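Local structure of nigritoxine (Vibrio nigripulchritudo, 5M41) at residues P579-V583 against A605-Y609; H598-N604 against I645-F651; T663-D669 against L739-S743. The protein is a bacterial toxin active against crustaceans and insects. All blocks are in the same frame, centred on the assembly; numbering follows the deposited sequence.

Contact 1: P579-V583 against A605-Y609; sequences PYSFV and AFLTY
Phe582 lays its ring against the first turns of helix 603-614, where it meets Ala605, Phe606 and Tyr609. Phe582 sits in the loop between strands 571-576 and 583-589. The CB bond of Phe582 already points at the helix, and chi1 of -64°, with CG anti to the carbonyl carbon, sets the ring against it. Its far end presses on Tyr609, with CZ of Phe582 3.5 Å from CB of Tyr609. The two rings meet obliquely, with planes at 32°. Phe606 turns an edge toward the Phe582 face in an offset edge-to-face pair. The planes stand at 75° and the centroids are 5.7 Å apart. CB of Ala605 lies at the Phe582 rim, 3.9 Å from CD1 of Phe582. The three rings of Phe582, Phe606 and Tyr609 thus form an aromatic cluster.

Tyr580 adds a smaller touch. OH of Tyr609 sits at the edge of the Tyr580 ring, 3.5 Å from CE1 of Tyr580. That hydroxyl is hydrogen-bonded to Glu625. Trp628 and Leu629 of helix 625-632 pack on the same group of side chains.

No hydrogen bond joins the two segments. The loop is therefore held to the helix by buried aromatic and apolar packing, while the Tyr609 hydroxyl is satisfied by a carboxylate outside the contact.

Contact 2: H598-N604 against I645-F651; sequences HLTLESN and IPDNIHF
Leu599 and Phe651 exchange two backbone hydrogen bonds, N of each to O of the other, both at 2.8 Å. N of Leu601 gives an equally short one to O of Ile649. Asn604 and Ile645 grip each other through a second pair. OD1 of Asn604 accepts from N of Ile645 at 2.9 Å, on a lone pair in the carbonyl plane. ND2 of Asn604 gives to O of Ile645, though that oxygen lies 26° out of the amide plane. The two bonds fix the rotation of the amide, and ND2 has a second acceptor in Lys637 O. Next to it, OG of Ser603 donates to a lone pair of Asp647 O at 2.9 Å. OD1 of Asn648 takes a weak bond from N of Ser603 and a firmer one from a water that also accepts from N of Asn604. On the strand side, OG1 of Thr600 and ND1 of His650 are hydrogen-bonded at 2.9 Å, with the hydroxyl at the edge of the imidazole.

Strands 594-601 and 649-652 are antiparallel neighbours in a six-stranded sheet. Thr600 with His650 is the non-hydrogen-bonded pair between the two hydrogen-bonded ones. Past Leu601 the chain makes an inverse gamma turn at Glu602, the N-cap residue of helix 603-614.

Leu599, Leu601, Ile649 and Phe651 share one face of the sheet. CB of Leu601 lies 4.0 Å from CB of Ile649, and helix 719-731 packs on Leu601 and Phe651. Thr600 and His650 occupy the other face. There the His598 ring lies beside that of His650, with CD2 of His598 3.5 Å from ND1 of His650. Near the helix start, CG2 of Ile645 packs on CB of Ser603 at 3.6 Å.

Contact 3: T663-D669 against L739-S743; sequences TTYTLQD and LQGLS
Tyr665 and Asp669 face the first turn of helix 739-751. Their chain turns a corner at Thr664, runs as a short strand through 665-666, and enters helix 667-676. Segment 739-743 is helical throughout, with N of Ser743 bonded to O of Leu739. The backbones come nearest at Asp669 and Ser743, whose CA atoms are 5.7 Å apart.

The direct polar link is short. OG of Ser743 donates to OD2 of Asp669 at 2.7 Å, reaching it from above the carboxylate plane, 53° out of it. OD2 of Asp669 also takes a weak bond from N of Thr666, while OG1 of Thr666 accepts from N of Asp669 at 3.0 Å. This exchange is a capping box at the start of helix 667-676. The carboxylate that helps to close the box is thus also the acceptor for the neighbouring helix. Its other oxygen, OD1, makes a long, weak ion pair with Arg750.

Tyr665 carries most of the packing. A chi1 of -175° puts CG of Tyr665 opposite the backbone N, beside the carbonyl carbon, and the ring lies across the start of helix 739-751. CD2 of Leu739 sits over one face in a CH-pi contact, 4.2 Å from the ring centroid and displaced toward the rim. OG of Ser743 lies at the ring edge, 3.3 Å from CD1 of Tyr665. Farther along, CB of Leu742 approaches CE1 of Tyr665 to 3.5 Å. A water joins OH of Tyr665 to O of Leu742 and, more weakly, to O of Asp669.

At the corner, OG1 of Thr663 accepts from N of Tyr665 in an ST turn and is also hydrogen-bonded to O of Leu714. CG2 of Thr663 meets the other Leu739 methyl, CD1, at 3.6 Å.

Contacts 1 and 2 share helix 603-614 and have centres about 11 Å apart. They join directly where O of Phe582 meets N of Glu602 at 2.7 Å, a probable hydrogen bond. In sequence the two contacts are interleaved. Contact 3 follows both in sequence. Its centre is about 15 Å from that of contact 2, and the two pack where CE1 of Phe651 comes within 3.5 Å of N of Leu667. CD1 of Leu599 also touches CD2 of Leu667. Contacts 1 and 3 do not touch; their nearest atoms are about 6 Å apart. The magnesium ion is bound at Val189, Glu192 and Asp195, residues that belong to none of the three contacts.

Contact 1: P579-V583 against A605-Y609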
ATOM      1  N   PRO A 579       5.758 -17.337  17.654  1.00 37.55           N
ATOM      2  CA  PRO A 579       6.299 -18.175  16.589  1.00 38.46           C
ATOM      3  C   PRO A 579       7.717 -17.779  16.145  1.00 38.25           C
ATOM      4  O   PRO A 579       8.340 -18.522  15.421  1.00 39.07           O
ATOM      5  CB  PRO A 579       5.285 -18.001  15.444  1.00 39.35           C
ATOM      6  CG  PRO A 579       4.643 -16.691  15.698  1.00 39.14           C
ATOM      7  CD  PRO A 579       4.678 -16.448  17.176  1.00 38.60           C
ATOM      8  N   TYR A 580       8.213 -16.640  16.611  1.00 37.82           N
ATOM      9  CA  TYR A 580       9.579 -16.188  16.316  1.00 39.20           C
ATOM     10  C   TYR A 580      10.557 -16.489  17.451  1.00 38.64           C
ATOM     11  O   TYR A 580      11.639 -15.903  17.514  1.00 40.04           O
ATOM     12  CB  TYR A 580       9.573 -14.675  16.045  1.00 37.59           C
ATOM     13  CG  TYR A 580       8.809 -14.290  14.793  1.00 36.66           C
ATOM     14  CD1 TYR A 580       9.431 -14.274  13.543  1.00 37.09           C
ATOM     15  CD2 TYR A 580       7.473 -13.931  14.864  1.00 37.61           C
ATOM     16  CE1 TYR A 580       8.725 -13.913  12.392  1.00 38.02           C
ATOM     17  CE2 TYR A 580       6.765 -13.555  13.733  1.00 37.86           C
ATOM     18  CZ  TYR A 580       7.385 -13.563  12.505  1.00 38.67           C
ATOM     19  OH  TYR A 580       6.650 -13.189  11.418  1.00 40.35           O
ATOM     20  N   SER A 581      10.150 -17.340  18.386  1.00 38.60           N
ATOM     21  CA  SER A 581      11.005 -17.713  19.510  1.00 39.24           C
ATOM     22  C   SER A 581      12.021 -18.770  19.121  1.00 40.36           C
ATOM     23  O   SER A 581      11.643 -19.823  18.573  1.00 41.16           O
ATOM     24  CB  SER A 581      10.162 -18.273  20.647  1.00 40.98           C
ATOM     25  OG  SER A 581      11.009 -18.791  21.652  1.00 40.58           O
ATOM     26  N   PHE A 582      13.295 -18.506  19.445  1.00 38.60           N
ATOM     27  CA  PHE A 582      14.405 -19.451  19.213  1.00 39.48           C
ATOM     28  C   PHE A 582      15.104 -19.809  20.516  1.00 41.29           C
ATOM     29  O   PHE A 582      16.260 -20.294  20.521  1.00 41.91           O
ATOM     30  CB  PHE A 582      15.401 -18.899  18.181  1.00 38.73           C
ATOM     31  CG  PHE A 582      14.798 -18.736  16.814  1.00 37.79           C
ATOM     32  CD1 PHE A 582      14.744 -19.815  15.932  1.00 37.80           C
ATOM     33  CD2 PHE A 582      14.226 -17.523  16.432  1.00 38.10           C
ATOM     34  CE1 PHE A 582      14.136 -19.682  14.687  1.00 38.40           C
ATOM     35  CE2 PHE A 582      13.611 -17.381  15.187  1.00 38.11           C
ATOM     36  CZ  PHE A 582      13.570 -18.464  14.317  1.00 38.74           C
ATOM     37  N   VAL A 583      14.379 -19.590  21.617  1.00 40.87           N
ATOM     38  CA  VAL A 583      14.868 -19.884  22.968  1.00 41.00           C
ATOM     39  C   VAL A 583      13.806 -20.606  23.792  1.00 43.13           C
ATOM     40  O   VAL A 583      12.628 -20.630  23.435  1.00 42.64           O
ATOM     41  CB  VAL A 583      15.291 -18.598  23.739  1.00 41.16           C
ATOM     42  CG1 VAL A 583      16.478 -17.912  23.056  1.00 37.50           C
ATOM     43  CG2 VAL A 583      14.115 -17.632  23.899  1.00 37.23           C
ATOM     44  N   ALA A 605      18.350 -23.748  14.635  1.00 43.41           N
ATOM     45  CA  ALA A 605      17.048 -23.226  14.210  1.00 44.91           C
ATOM     46  C   ALA A 605      17.245 -21.734  13.947  1.00 44.00           C
ATOM     47  O   ALA A 605      16.828 -21.233  12.901  1.00 43.14           O
ATOM     48  CB  ALA A 605      15.966 -23.459  15.260  1.00 41.67           C
ATOM     49  N   PHE A 606      17.906 -21.065  14.901  1.00 41.84           N
ATOM     50  CA  PHE A 606      18.188 -19.637  14.818  1.00 42.46           C
ATOM     51  C   PHE A 606      19.083 -19.366  13.609  1.00 41.75           C
ATOM     52  O   PHE A 606      18.775 -18.508  12.788  1.00 40.29           O
ATOM     53  CB  PHE A 606      18.847 -19.124  16.119  1.00 41.46           C
ATOM     54  CG  PHE A 606      19.110 -17.623  16.131  1.00 41.81           C
ATOM     55  CD1 PHE A 606      18.061 -16.703  16.335  1.00 40.05           C
ATOM     56  CD2 PHE A 606      20.401 -17.123  15.942  1.00 41.12           C
ATOM     57  CE1 PHE A 606      18.300 -15.329  16.354  1.00 39.44           C
ATOM     58  CE2 PHE A 606      20.640 -15.749  15.964  1.00 40.40           C
ATOM     59  CZ  PHE A 606      19.599 -14.851  16.171  1.00 39.69           C
ATOM     60  N   LEU A 607      20.165 -20.141  13.490  1.00 42.33           N
ATOM     61  CA  LEU A 607      21.109 -19.993  12.371  1.00 44.69           C
ATOM     62  C   LEU A 607      20.384 -20.089  11.024  1.00 45.59           C
ATOM     63  O   LEU A 607      20.569 -19.225  10.152  1.00 47.09           O
ATOM     64  CB  LEU A 607      22.265 -21.023  12.439  1.00 43.52           C
ATOM     65  CG  LEU A 607      23.257 -21.063  11.265  1.00 46.12           C
ATOM     66  CD1 LEU A 607      23.917 -19.696  11.038  1.00 44.89           C
ATOM     67  CD2 LEU A 607      24.307 -22.170  11.420  1.00 44.47           C
ATOM     68  N   THR A 608      19.561 -21.123  10.870  1.00 45.54           N
ATOM     69  CA  THR A 608      18.866 -21.377   9.610  1.00 46.64           C
ATOM     70  C   THR A 608      17.915 -20.240   9.323  1.00 45.50           C
ATOM     71  O   THR A 608      17.903 -19.700   8.210  1.00 45.09           O
ATOM     72  CB  THR A 608      18.107 -22.723   9.609  1.00 46.69           C
ATOM     73  OG1 THR A 608      19.054 -23.791   9.750  1.00 48.21           O
ATOM     74  CG2 THR A 608      17.358 -22.926   8.287  1.00 47.05           C
ATOM     75  N   TYR A 609      17.131 -19.862  10.325  1.00 43.12           N
ATOM     76  CA  TYR A 609      16.157 -18.794  10.095  1.00 42.71           C
ATOM     77  C   TYR A 609      16.851 -17.498   9.679  1.00 42.55           C
ATOM     78  O   TYR A 609      16.464 -16.887   8.690  1.00 43.93           O
ATOM     79  CB  TYR A 609      15.204 -18.592  11.280  1.00 41.07           C
ATOM     80  CG  TYR A 609      14.248 -17.436  11.067  1.00 41.10           C
ATOM     81  CD1 TYR A 609      13.096 -17.586  10.287  1.00 40.92           C
ATOM     82  CD2 TYR A 609      14.513 -16.182  11.617  1.00 40.99           C
ATOM     83  CE1 TYR A 609      12.228 -16.523  10.074  1.00 41.65           C
ATOM     84  CE2 TYR A 609      13.653 -15.108  11.414  1.00 41.81           C
ATOM     85  CZ  TYR A 609      12.509 -15.286  10.646  1.00 41.83           C
ATOM     86  OH  TYR A 609      11.647 -14.218  10.442  1.00 44.57           O
TER

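Contact 2: H598-N604 against I645-F651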
ATOM      1  N   HIS A 598      18.281 -22.901  33.453  1.00 49.75           N
ATOM      2  CA  HIS A 598      19.092 -22.215  32.423  1.00 49.44           C
ATOM      3  C   HIS A 598      18.283 -21.889  31.200  1.00 49.97           C
ATOM      4  O   HIS A 598      17.253 -22.524  30.944  1.00 48.08           O
ATOM      5  CB  HIS A 598      20.314 -23.048  32.029  1.00 50.52           C
ATOM      6  CG  HIS A 598      19.970 -24.359  31.360  1.00 53.37           C
ATOM      7  ND1 HIS A 598      19.587 -25.461  32.066  1.00 55.03           N
ATOM      8  CD2 HIS A 598      19.957 -24.727  30.015  1.00 51.20           C
ATOM      9  CE1 HIS A 598      19.341 -26.477  31.208  1.00 54.37           C
ATOM     10  NE2 HIS A 598      19.572 -26.028  29.954  1.00 57.27           N
ATOM     11  N   LEU A 599      18.745 -20.888  30.446  1.00 48.46           N
ATOM     12  CA  LEU A 599      18.119 -20.481  29.179  1.00 47.55           C
ATOM     13  C   LEU A 599      18.880 -21.135  28.036  1.00 46.26           C
ATOM     14  O   LEU A 599      20.121 -21.194  28.053  1.00 49.00           O
ATOM     15  CB  LEU A 599      18.128 -18.949  29.011  1.00 46.07           C
ATOM     16  CG  LEU A 599      17.359 -18.393  27.792  1.00 46.10           C
ATOM     17  CD1 LEU A 599      16.657 -17.095  28.146  1.00 43.72           C
ATOM     18  CD2 LEU A 599      18.258 -18.229  26.557  1.00 43.82           C
ATOM     19  N   THR A 600      18.143 -21.623  27.051  1.00 43.87           N
ATOM     20  CA  THR A 600      18.748 -22.281  25.908  1.00 44.89           C
ATOM     21  C   THR A 600      18.409 -21.549  24.633  1.00 44.72           C
ATOM     22  O   THR A 600      17.251 -21.233  24.388  1.00 42.61           O
ATOM     23  CB  THR A 600      18.278 -23.737  25.777  1.00 45.25           C
ATOM     24  OG1 THR A 600      18.849 -24.479  26.852  1.00 46.84           O
ATOM     25  CG2 THR A 600      18.754 -24.359  24.453  1.00 44.20           C
ATOM     26  N   LEU A 601      19.447 -21.280  23.851  1.00 42.56           N
ATOM     27  CA  LEU A 601      19.312 -20.751  22.515  1.00 41.94           C
ATOM     28  C   LEU A 601      19.386 -21.921  21.543  1.00 42.97           C
ATOM     29  O   LEU A 601      20.333 -22.714  21.587  1.00 42.05           O
ATOM     30  CB  LEU A 601      20.456 -19.758  22.225  1.00 40.29           C
ATOM     31  CG  LEU A 601      20.554 -19.291  20.764  1.00 42.62           C
ATOM     32  CD1 LEU A 601      19.330 -18.461  20.350  1.00 39.41           C
ATOM     33  CD2 LEU A 601      21.861 -18.538  20.531  1.00 41.11           C
ATOM     34  N   GLU A 602      18.395 -22.001  20.664  1.00 43.99           N
ATOM     35  CA  GLU A 602      18.295 -23.053  19.671  1.00 46.08           C
ATOM     36  C   GLU A 602      19.172 -22.735  18.439  1.00 45.37           C
ATOM     37  O   GLU A 602      18.703 -22.168  17.446  1.00 43.24           O
ATOM     38  CB  GLU A 602      16.825 -23.246  19.302  1.00 47.34           C
ATOM     39  CG  GLU A 602      15.970 -23.751  20.459  1.00 48.67           C
ATOM     40  CD  GLU A 602      14.520 -23.273  20.386  1.00 52.99           C
ATOM     41  OE1 GLU A 602      14.006 -23.050  19.273  1.00 55.51           O
ATOM     42  OE2 GLU A 602      13.881 -23.117  21.447  1.00 53.44           O
ATOM     43  N   SER A 603      20.434 -23.138  18.528  1.00 42.94           N
ATOM     44  CA  SER A 603      21.492 -22.674  17.631  1.00 44.52           C
ATOM     45  C   SER A 603      21.160 -22.802  16.159  1.00 43.09           C
ATOM     46  O   SER A 603      21.144 -21.804  15.443  1.00 42.41           O
ATOM     47  CB  SER A 603      22.783 -23.431  17.929  1.00 43.65           C
ATOM     48  OG  SER A 603      23.180 -23.179  19.259  1.00 44.93           O
ATOM     49  N   ASN A 604      20.881 -24.024  15.716  1.00 44.47           N
ATOM     50  CA  ASN A 604      20.698 -24.289  14.298  1.00 45.86           C
ATOM     51  C   ASN A 604      19.374 -23.756  13.779  1.00 45.63           C
ATOM     52  O   ASN A 604      19.294 -23.325  12.618  1.00 46.49           O
ATOM     53  CB  ASN A 604      20.886 -25.783  13.968  1.00 47.42           C
ATOM     54  CG  ASN A 604      22.348 -26.224  14.061  1.00 50.13           C
ATOM     55  OD1 ASN A 604      23.259 -25.505  13.653  1.00 50.06           O
ATOM     56  ND2 ASN A 604      22.573 -27.411  14.599  1.00 52.06           N
ATOM     57  N   ILE A 645      26.171 -25.707  13.779  1.00 52.27           N
ATOM     58  CA  ILE A 645      26.466 -25.569  15.202  1.00 50.90           C
ATOM     59  C   ILE A 645      26.265 -26.924  15.876  1.00 53.58           C
ATOM     60  O   ILE A 645      25.164 -27.498  15.812  1.00 53.63           O
ATOM     61  CB  ILE A 645      25.614 -24.504  15.915  1.00 49.35           C
ATOM     62  CG1 ILE A 645      25.430 -23.232  15.047  1.00 49.79           C
ATOM     63  CG2 ILE A 645      26.229 -24.184  17.270  1.00 46.62           C
ATOM     64  CD1 ILE A 645      26.724 -22.504  14.671  1.00 47.65           C
ATOM     65  N   PRO A 646      27.328 -27.448  16.513  1.00 55.18           N
ATOM     66  CA  PRO A 646      27.291 -28.803  17.099  1.00 55.84           C
ATOM     67  C   PRO A 646      26.267 -28.999  18.228  1.00 55.84           C
ATOM     68  O   PRO A 646      25.903 -30.126  18.517  1.00 55.67           O
ATOM     69  CB  PRO A 646      28.715 -28.988  17.629  1.00 57.65           C
ATOM     70  CG  PRO A 646      29.559 -28.076  16.770  1.00 57.50           C
ATOM     71  CD  PRO A 646      28.686 -26.865  16.562  1.00 55.20           C
ATOM     72  N   ASP A 647      25.805 -27.923  18.866  1.00 52.80           N
ATOM     73  CA  ASP A 647      24.845 -28.057  19.974  1.00 52.73           C
ATOM     74  C   ASP A 647      24.123 -26.738  20.202  1.00 50.14           C
ATOM     75  O   ASP A 647      24.515 -25.707  19.654  1.00 48.91           O
ATOM     76  CB  ASP A 647      25.574 -28.471  21.270  1.00 53.34           C
ATOM     77  CG  ASP A 647      24.672 -29.243  22.257  1.00 56.64           C
ATOM     78  OD1 ASP A 647      23.440 -29.363  22.034  1.00 56.19           O
ATOM     79  OD2 ASP A 647      25.214 -29.755  23.268  1.00 57.62           O
ATOM     80  N   ASN A 648      23.072 -26.784  21.014  1.00 48.00           N
ATOM     81  CA  ASN A 648      22.425 -25.597  21.532  1.00 47.40           C
ATOM     82  C   ASN A 648      23.337 -24.890  22.493  1.00 46.19           C
ATOM     83  O   ASN A 648      24.273 -25.476  22.999  1.00 46.80           O
ATOM     84  CB  ASN A 648      21.112 -25.964  22.240  1.00 47.14           C
ATOM     85  CG  ASN A 648      20.038 -26.389  21.257  1.00 49.69           C
ATOM     86  OD1 ASN A 648      20.123 -26.090  20.060  1.00 49.45           O
ATOM     87  ND2 ASN A 648      19.028 -27.092  21.748  1.00 48.75           N
ATOM     88  N   ILE A 649      23.019 -23.629  22.743  1.00 45.75           N
ATOM     89  CA  ILE A 649      23.836 -22.693  23.491  1.00 45.24           C
ATOM     90  C   ILE A 649      23.085 -22.364  24.789  1.00 45.34           C
ATOM     91  O   ILE A 649      21.884 -22.172  24.761  1.00 43.37           O
ATOM     92  CB  ILE A 649      24.022 -21.417  22.631  1.00 43.67           C
ATOM     93  CG1 ILE A 649      25.152 -21.638  21.614  1.00 44.96           C
ATOM     94  CG2 ILE A 649      24.270 -20.194  23.487  1.00 41.60           C
ATOM     95  CD1 ILE A 649      25.205 -20.647  20.464  1.00 41.39           C
ATOM     96  N   HIS A 650      23.794 -22.308  25.913  1.00 46.88           N
ATOM     97  CA  HIS A 650      23.154 -22.153  27.227  1.00 47.13           C
ATOM     98  C   HIS A 650      23.639 -20.956  27.991  1.00 46.04           C
ATOM     99  O   HIS A 650      24.833 -20.644  27.990  1.00 46.96           O
ATOM    100  CB  HIS A 650      23.346 -23.427  28.065  1.00 48.78           C
ATOM    101  CG  HIS A 650      22.980 -24.703  27.331  1.00 50.04           C
ATOM    102  ND1 HIS A 650      21.704 -25.031  27.037  1.00 50.92           N
ATOM    103  CD2 HIS A 650      23.782 -25.730  26.811  1.00 50.37           C
ATOM    104  CE1 HIS A 650      21.685 -26.210  26.360  1.00 50.26           C
ATOM    105  NE2 HIS A 650      22.954 -26.637  26.237  1.00 51.20           N
ATOM    106  N   PHE A 651      22.705 -20.274  28.646  1.00 46.06           N
ATOM    107  CA  PHE A 651      22.999 -19.161  29.540  1.00 45.36           C
ATOM    108  C   PHE A 651      22.387 -19.485  30.899  1.00 47.72           C
ATOM    109  O   PHE A 651      21.338 -20.127  30.972  1.00 45.88           O
ATOM    110  CB  PHE A 651      22.308 -17.886  29.066  1.00 43.70           C
ATOM    111  CG  PHE A 651      22.791 -17.350  27.742  1.00 43.12           C
ATOM    112  CD1 PHE A 651      23.645 -16.251  27.699  1.00 43.69           C
ATOM    113  CD2 PHE A 651      22.294 -17.854  26.546  1.00 43.79           C
ATOM    114  CE1 PHE A 651      24.052 -15.712  26.483  1.00 44.81           C
ATOM    115  CE2 PHE A 651      22.689 -17.316  25.324  1.00 43.77           C
ATOM    116  CZ  PHE A 651      23.570 -16.243  25.298  1.00 43.14           C
TER
HETATM  117  O   HOH W   1      21.175 -26.316  17.584  1.00 36.57           O

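Contact 3: T663-D669 against L739-S743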
ATOM      1  N   THR A 663      30.983 -17.465  31.491  1.00 51.45           N
ATOM      2  CA  THR A 663      31.744 -16.362  30.939  1.00 49.79           C
ATOM      3  C   THR A 663      31.124 -15.075  31.466  1.00 50.30           C
ATOM      4  O   THR A 663      30.153 -15.112  32.216  1.00 51.93           O
ATOM      5  CB  THR A 663      31.673 -16.324  29.409  1.00 50.39           C
ATOM      6  OG1 THR A 663      30.331 -16.016  29.024  1.00 49.81           O
ATOM      7  CG2 THR A 663      32.133 -17.656  28.784  1.00 48.40           C
ATOM      8  N   THR A 664      31.685 -13.938  31.079  1.00 50.01           N
ATOM      9  CA  THR A 664      31.133 -12.629  31.441  1.00 50.38           C
ATOM     10  C   THR A 664      30.248 -12.087  30.301  1.00 49.26           C
ATOM     11  O   THR A 664      29.727 -10.981  30.383  1.00 49.76           O
ATOM     12  CB  THR A 664      32.280 -11.641  31.700  1.00 52.23           C
ATOM     13  OG1 THR A 664      33.095 -11.586  30.519  1.00 52.04           O
ATOM     14  CG2 THR A 664      33.157 -12.120  32.901  1.00 53.96           C
ATOM     15  N   TYR A 665      30.083 -12.875  29.243  1.00 49.00           N
ATOM     16  CA  TYR A 665      29.192 -12.528  28.127  1.00 49.73           C
ATOM     17  C   TYR A 665      27.748 -12.786  28.518  1.00 48.28           C
ATOM     18  O   TYR A 665      27.420 -13.861  29.025  1.00 50.81           O
ATOM     19  CB  TYR A 665      29.535 -13.360  26.891  1.00 48.65           C
ATOM     20  CG  TYR A 665      28.761 -12.993  25.649  1.00 45.75           C
ATOM     21  CD1 TYR A 665      29.159 -11.900  24.867  1.00 47.34           C
ATOM     22  CD2 TYR A 665      27.670 -13.764  25.209  1.00 44.74           C
ATOM     23  CE1 TYR A 665      28.478 -11.555  23.715  1.00 43.28           C
ATOM     24  CE2 TYR A 665      26.977 -13.426  24.039  1.00 43.87           C
ATOM     25  CZ  TYR A 665      27.396 -12.311  23.305  1.00 43.61           C
ATOM     26  OH  TYR A 665      26.769 -11.928  22.145  1.00 42.18           O
ATOM     27  N   THR A 666      26.887 -11.801  28.294  1.00 47.52           N
ATOM     28  CA  THR A 666      25.512 -11.896  28.786  1.00 47.36           C
ATOM     29  C   THR A 666      24.534 -12.056  27.633  1.00 46.92           C
ATOM     30  O   THR A 666      24.850 -11.698  26.493  1.00 45.94           O
ATOM     31  CB  THR A 666      25.110 -10.632  29.564  1.00 48.32           C
ATOM     32  OG1 THR A 666      25.033  -9.537  28.644  1.00 49.67           O
ATOM     33  CG2 THR A 666      26.138 -10.315  30.682  1.00 49.29           C
ATOM     34  N   LEU A 667      23.342 -12.577  27.941  1.00 45.60           N
ATOM     35  CA  LEU A 667      22.236 -12.610  26.986  1.00 43.14           C
ATOM     36  C   LEU A 667      21.935 -11.203  26.473  1.00 42.08           C
ATOM     37  O   LEU A 667      21.595 -11.034  25.307  1.00 40.96           O
ATOM     38  CB  LEU A 667      20.971 -13.214  27.619  1.00 40.82           C
ATOM     39  CG  LEU A 667      19.754 -13.337  26.688  1.00 41.41           C
ATOM     40  CD1 LEU A 667      19.993 -14.317  25.541  1.00 39.26           C
ATOM     41  CD2 LEU A 667      18.521 -13.765  27.465  1.00 40.69           C
ATOM     42  N   GLN A 668      22.040 -10.206  27.347  1.00 43.47           N
ATOM     43  CA  GLN A 668      21.889  -8.811  26.918  1.00 46.60           C
ATOM     44  C   GLN A 668      22.876  -8.406  25.802  1.00 45.18           C
ATOM     45  O   GLN A 668      22.473  -7.769  24.824  1.00 44.40           O
ATOM     46  CB  GLN A 668      22.027  -7.857  28.103  1.00 50.67           C
ATOM     47  CG  GLN A 668      21.392  -6.508  27.816  1.00 58.17           C
ATOM     48  CD  GLN A 668      21.667  -5.481  28.890  1.00 64.89           C
ATOM     49  OE1 GLN A 668      20.735  -4.858  29.402  1.00 72.24           O
ATOM     50  NE2 GLN A 668      22.946  -5.288  29.238  1.00 63.90           N
ATOM     51  N   ASP A 669      24.154  -8.774  25.932  1.00 44.91           N
ATOM     52  CA  ASP A 669      25.111  -8.487  24.852  1.00 44.83           C
ATOM     53  C   ASP A 669      24.611  -9.097  23.541  1.00 45.51           C
ATOM     54  O   ASP A 669      24.663  -8.451  22.494  1.00 45.09           O
ATOM     55  CB  ASP A 669      26.490  -9.067  25.144  1.00 45.29           C
ATOM     56  CG  ASP A 669      27.199  -8.400  26.316  1.00 47.84           C
ATOM     57  OD1 ASP A 669      26.866  -7.253  26.702  1.00 48.68           O
ATOM     58  OD2 ASP A 669      28.104  -9.071  26.852  1.00 50.31           O
ATOM     59  N   LEU A 739      34.339 -13.589  22.238  1.00 47.29           N
ATOM     60  CA  LEU A 739      33.300 -13.086  23.129  1.00 48.41           C
ATOM     61  C   LEU A 739      33.528 -11.643  23.543  1.00 49.47           C
ATOM     62  O   LEU A 739      32.579 -10.861  23.631  1.00 49.58           O
ATOM     63  CB  LEU A 739      33.171 -13.978  24.375  1.00 47.74           C
ATOM     64  CG  LEU A 739      32.557 -15.373  24.204  1.00 47.33           C
ATOM     65  CD1 LEU A 739      32.580 -16.074  25.560  1.00 47.62           C
ATOM     66  CD2 LEU A 739      31.136 -15.346  23.644  1.00 45.78           C
ATOM     67  N   GLN A 740      34.786 -11.284  23.788  1.00 49.10           N
ATOM     68  CA  GLN A 740      35.098  -9.928  24.170  1.00 51.33           C
ATOM     69  C   GLN A 740      34.748  -8.983  23.012  1.00 49.03           C
ATOM     70  O   GLN A 740      34.140  -7.940  23.215  1.00 49.66           O
ATOM     71  CB  GLN A 740      36.586  -9.798  24.572  1.00 56.30           C
ATOM     72  CG  GLN A 740      36.867  -8.643  25.537  1.00 61.84           C
ATOM     73  CD  GLN A 740      36.012  -8.702  26.808  1.00 67.26           C
ATOM     74  OE1 GLN A 740      36.233  -9.537  27.688  1.00 72.44           O
ATOM     75  NE2 GLN A 740      35.018  -7.819  26.895  1.00 70.10           N
ATOM     76  N   GLY A 741      35.139  -9.354  21.793  1.00 50.13           N
ATOM     77  CA  GLY A 741      34.781  -8.565  20.606  1.00 48.36           C
ATOM     78  C   GLY A 741      33.261  -8.434  20.516  1.00 47.48           C
ATOM     79  O   GLY A 741      32.747  -7.363  20.239  1.00 45.03           O
ATOM     80  N   LEU A 742      32.544  -9.524  20.784  1.00 45.81           N
ATOM     81  CA  LEU A 742      31.079  -9.487  20.774  1.00 44.93           C
ATOM     82  C   LEU A 742      30.524  -8.580  21.876  1.00 45.24           C
ATOM     83  O   LEU A 742      29.584  -7.824  21.627  1.00 44.58           O
ATOM     84  CB  LEU A 742      30.493 -10.898  20.875  1.00 43.68           C
ATOM     85  CG  LEU A 742      30.679 -11.715  19.595  1.00 45.44           C
ATOM     86  CD1 LEU A 742      30.227 -13.146  19.856  1.00 45.87           C
ATOM     87  CD2 LEU A 742      29.923 -11.111  18.416  1.00 44.21           C
ATOM     88  N   SER A 743      31.111  -8.635  23.074  1.00 45.64           N
ATOM     89  CA  SER A 743      30.694  -7.741  24.183  1.00 48.29           C
ATOM     90  C   SER A 743      30.991  -6.278  23.895  1.00 48.42           C
ATOM     91  O   SER A 743      30.162  -5.396  24.156  1.00 46.38           O
ATOM     92  CB  SER A 743      31.375  -8.139  25.491  1.00 49.19           C
ATOM     93  OG  SER A 743      30.691  -9.248  26.048  1.00 52.93           O
TER
HETATM   94  O   HOH W   2      27.091  -9.379  21.386  1.00 34.77           O